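Local coordinates for metallo-beta-lactamase domain-containing protein 1 (PDB 1ZTC) that probably works as a metal-dependent endoribonuclease of the metallo-beta-lactamase superfamily, with two nickel ions bound in its active site, at residues T176-R179 / L180-Y183; Y189-V192 / Q193-N196. One frame throughout, in Å; residues are numbered along the deposited sequence.

From the N terminus, the chain leaves strand 169-171 and passes the nickel-binding Asp174 before reaching contact 1, where residues 176-179 turn into residues 180-183 and start helix 179-187. That helix ends, a short loop follows, and contact 2 (189-192 with 193-196) starts helix 192-201 in the same manner. Both are local N-terminal caps, so each closes a single turn; they lie in series, neither crossing nor enclosing the other. Their centres are about 11 Å apart, and they meet where Thr176 CG2 packs 3.8 Å from Val194 CG1. Contact 1 thus joins the metal-site loop to helix 179-187, and contact 2 joins helix 179-187 to helix 192-201.

Contact 1 (T176-R179 / L180-Y183); sequences TPNR and LSYY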
loop_
_atom_site.group_PDB
_atom_site.type_symbol
_atom_site.label_atom_id
_atom_site.label_comp_id
_atom_site.label_asym_id
_atom_site.label_seq_id
_atom_site.Cartn_x
_atom_site.Cartn_y
_atom_site.Cartn_z
ATOM N N THR A 176 6.350 16.677 12.739
ATOM C CA THR A 176 5.853 15.536 13.506
ATOM C C THR A 176 4.889 14.770 12.577
ATOM O O THR A 176 3.703 15.055 12.520
ATOM C CB THR A 176 5.053 15.948 14.756
ATOM O OG1 THR A 176 4.054 16.904 14.379
ATOM C CG2 THR A 176 5.940 16.509 15.841
ATOM N N PRO A 177 5.418 13.833 11.809
ATOM C CA PRO A 177 4.590 13.214 10.756
ATOM C C PRO A 177 3.426 12.368 11.260
ATOM O O PRO A 177 2.394 12.261 10.576
ATOM C CB PRO A 177 5.600 12.395 9.942
ATOM C CG PRO A 177 6.777 12.288 10.750
ATOM C CD PRO A 177 6.821 13.415 11.740
ATOM N N ASN A 178 3.581 11.809 12.462
ATOM C CA ASN A 178 2.596 10.932 13.018
ATOM C C ASN A 178 2.645 10.934 14.542
ATOM O O ASN A 178 3.453 11.616 15.143
ATOM C CB ASN A 178 2.772 9.515 12.449
ATOM C CG ASN A 178 4.167 8.969 12.670
ATOM O OD1 ASN A 178 4.770 9.189 13.707
ATOM N ND2 ASN A 178 4.693 8.278 11.676
ATOM N N ARG A 179 1.745 10.187 15.152
ATOM C CA ARG A 179 1.632 10.136 16.619
ATOM C C ARG A 179 2.902 9.664 17.299
ATOM O O ARG A 179 3.306 10.199 18.335
ATOM C CB ARG A 179 0.484 9.197 17.011
ATOM C CG ARG A 179 -0.887 9.711 16.557
ATOM C CD ARG A 179 -1.969 8.614 16.606
ATOM N NE ARG A 179 -3.279 9.218 16.385
ATOM C CZ ARG A 179 -4.428 8.660 16.766
ATOM N NH1 ARG A 179 -4.424 7.479 17.358
ATOM N NH2 ARG A 179 -5.590 9.284 16.561
ATOM N N LEU A 180 3.544 8.661 16.730
ATOM C CA LEU A 180 4.798 8.167 17.327
ATOM C C LEU A 180 5.860 9.259 17.393
ATOM O O LEU A 180 6.604 9.352 18.374
ATOM C CB LEU A 180 5.370 6.945 16.583
ATOM C CG LEU A 180 4.581 5.627 16.622
ATOM C CD1 LEU A 180 5.493 4.441 16.204
ATOM C CD2 LEU A 180 3.907 5.330 18.007
ATOM N N SER A 181 5.951 10.099 16.371
ATOM C CA SER A 181 6.981 11.147 16.410
ATOM C C SER A 181 6.660 12.143 17.494
ATOM O O SER A 181 7.546 12.672 18.165
ATOM C CB SER A 181 7.134 11.850 15.063
ATOM O OG SER A 181 5.911 12.390 14.656
ATOM N N TYR A 182 5.374 12.402 17.695
ATOM C CA TYR A 182 4.957 13.268 18.774
ATOM C C TYR A 182 5.269 12.651 20.135
ATOM O O TYR A 182 5.738 13.320 21.039
ATOM C CB TYR A 182 3.463 13.593 18.642
ATOM C CG TYR A 182 2.863 14.277 19.858
ATOM C CD1 TYR A 182 3.205 15.581 20.182
ATOM C CD2 TYR A 182 1.952 13.614 20.677
ATOM C CE1 TYR A 182 2.680 16.206 21.276
ATOM C CE2 TYR A 182 1.392 14.242 21.776
ATOM C CZ TYR A 182 1.766 15.542 22.074
ATOM O OH TYR A 182 1.225 16.168 23.163
ATOM N N TYR A 183 4.967 11.371 20.299
ATOM C CA TYR A 183 5.300 10.695 21.551
ATOM C C TYR A 183 6.811 10.712 21.816
ATOM O O TYR A 183 7.231 10.793 22.952
ATOM C CB TYR A 183 4.815 9.234 21.579
ATOM C CG TYR A 183 3.319 9.022 21.405
ATOM C CD1 TYR A 183 2.384 9.906 21.945
ATOM C CD2 TYR A 183 2.840 7.901 20.719
ATOM C CE1 TYR A 183 1.015 9.681 21.787
ATOM C CE2 TYR A 183 1.476 7.676 20.555
ATOM C CZ TYR A 183 0.579 8.566 21.090
ATOM O OH TYR A 183 -0.756 8.329 20.913
#
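Thr176 approaches Ser181 through its backbone and CB, the latter 3.7 Å from Ser181 OG. Pro177 follows and sets its ring against the same hydroxyl: Pro177 CD lies 3.2 Å from Ser181 OG, and the ring nitrogen has no hydrogen to offer it. This proline also lies close to the dinuclear nickel site, its side chain about 6 Å from a nickel ion, and its backbone is hydrogen-bonded to that of His211, a nickel ligand.

Asn178 is the N-cap of helix 179-187. Its CG sits between the backbone N and the carbonyl carbon (chi1 56°), which folds the amide back over the first turn and brings Asn178 OD1 to 3.1 Å from Ser181 N. The N-H points well at OD1, with 152° at the hydrogen, and the donor lies nearly on the extension of the side-chain C=O bond. The backbone carbonyl of Asn178 accepts twice over. Ser181 OG donates to Asn178 O at 2.6 Å, with the hydroxyl tilted 23° out of the carbonyl plane. Tyr182 N donates to Asn178 O at 3.3 Å, in that plane. Ser181 is therefore gripped through both its N-H and its hydroxyl.

Arg179 continues the helical ladder, Arg179 O accepting from Tyr183 N at 2.8 Å. Arg179 O also lies 3.2 Å above one face of the Tyr183 ring, offset toward the rim, and Arg179 CB approaches Tyr183 CE2. The Arg179 side chain, extended from CG to NE, leads away, and its NE and NH2 hydrogen-bond to the carbonyls of Ala213 and Pro214.

Contact 2 (Y189-V192 / Q193-N196); sequences YGSV and QVKN
Ser191 faces Val194 across the first turn of helix 192-201, which it caps as the N-cap residue. With its hydroxyl anti to the backbone N (chi1 173°), Ser191 OG accepts from Val194 N at 3.0 Å, nearly straight at 166°. Val194 answers with its CG2 methyl, 3.7 Å from Ser191 CB, so a hydrophobic contact lies alongside the polar one. From another direction Gln193, bent at chi2 (91°), curls its amide back until Gln193 OE1 is 3.1 Å from Ser191 OG; the same hydroxyl is hydrogen-bonded to Tyr189 O of the second subunit. Water 1 steadies the same OE1, donating to it and accepting from Val192 N. The Val192 and Asn196 side chains run alongside each other in a common direction, Val192 CG1 being 3.6 Å from Asn196 ND2. The helical bonding begins here, with Ser191 O accepting from Lys195 N and Val192 O from Asn196 N. Gln193 NE2 hydrogen-bonds to Gly188 O of the second subunit, and Val192 packs on Val192 of that subunit. Within the chain, Ser191, Val194 and Lys195 rest on Ile185 of the preceding helix 179-187, and Val194 also reaches Trp151 and Ile175 in the loops beside it.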
loop_
_atom_site.group_PDB
_atom_site.type_symbol
_atom_site.label_atom_id
_atom_site.label_comp_id
_atom_site.label_asym_id
_atom_site.label_seq_id
_atom_site.Cartn_x
_atom_site.Cartn_y
_atom_site.Cartn_z
ATOM N N TYR A 189 13.281 12.444 23.742
ATOM C CA TYR A 189 14.388 12.086 22.882
ATOM C C TYR A 189 14.149 12.477 21.438
ATOM O O TYR A 189 14.899 12.082 20.563
ATOM C CB TYR A 189 14.760 10.599 23.062
ATOM C CG TYR A 189 13.627 9.603 22.858
ATOM C CD1 TYR A 189 13.132 9.346 21.587
ATOM C CD2 TYR A 189 13.098 8.883 23.934
ATOM C CE1 TYR A 189 12.105 8.435 21.389
ATOM C CE2 TYR A 189 12.079 7.958 23.751
ATOM C CZ TYR A 189 11.585 7.743 22.473
ATOM O OH TYR A 189 10.582 6.836 22.256
ATOM N N GLY A 190 13.120 13.282 21.194
ATOM C CA GLY A 190 12.883 13.827 19.863
ATOM C C GLY A 190 13.595 15.152 19.682
ATOM O O GLY A 190 14.375 15.566 20.548
ATOM N N SER A 191 13.308 15.819 18.563
ATOM C CA SER A 191 13.834 17.151 18.234
ATOM C C SER A 191 13.637 18.157 19.351
ATOM O O SER A 191 12.515 18.403 19.781
ATOM C CB SER A 191 13.165 17.698 16.964
ATOM O OG SER A 191 13.554 19.060 16.726
ATOM N N VAL A 192 14.729 18.768 19.782
ATOM C CA VAL A 192 14.673 19.837 20.742
ATOM C C VAL A 192 13.948 21.053 20.157
ATOM O O VAL A 192 13.177 21.702 20.852
ATOM C CB VAL A 192 16.069 20.258 21.245
ATOM C CG1 VAL A 192 15.946 21.381 22.267
ATOM C CG2 VAL A 192 16.793 19.068 21.876
ATOM N N GLN A 193 14.158 21.323 18.875
ATOM C CA GLN A 193 13.519 22.459 18.218
ATOM C C GLN A 193 12.019 22.298 18.134
ATOM O O GLN A 193 11.255 23.236 18.371
ATOM C CB GLN A 193 14.072 22.651 16.813
ATOM C CG GLN A 193 15.567 23.052 16.770
ATOM C CD GLN A 193 16.527 21.857 16.697
ATOM O OE1 GLN A 193 16.177 20.708 16.979
ATOM N NE2 GLN A 193 17.749 22.145 16.321
ATOM N N VAL A 194 11.579 21.094 17.799
ATOM C CA VAL A 194 10.151 20.814 17.722
ATOM C C VAL A 194 9.532 20.884 19.124
ATOM O O VAL A 194 8.461 21.454 19.312
ATOM C CB VAL A 194 9.836 19.459 16.978
ATOM C CG1 VAL A 194 8.367 19.203 16.966
ATOM C CG2 VAL A 194 10.309 19.525 15.550
ATOM N N LYS A 195 10.216 20.318 20.111
ATOM C CA LYS A 195 9.754 20.370 21.450
ATOM C C LYS A 195 9.616 21.823 21.920
ATOM O O LYS A 195 8.604 22.173 22.496
ATOM C CB LYS A 195 10.707 19.597 22.362
ATOM C CG LYS A 195 10.179 19.404 23.789
ATOM C CD LYS A 195 10.928 20.196 24.808
ATOM C CE LYS A 195 10.317 20.017 26.223
ATOM N NZ LYS A 195 10.784 21.114 27.102
ATOM N N ASN A 196 10.616 22.674 21.655
ATOM C CA ASN A 196 10.518 24.086 22.030
ATOM C C ASN A 196 9.370 24.785 21.295
ATOM O O ASN A 196 8.713 25.666 21.851
ATOM C CB ASN A 196 11.828 24.842 21.789
ATOM C CG ASN A 196 12.959 24.362 22.692
ATOM O OD1 ASN A 196 12.723 23.822 23.773
ATOM N ND2 ASN A 196 14.194 24.557 22.240
HETATM O O HOH W 1 17.319 18.524 18.362
#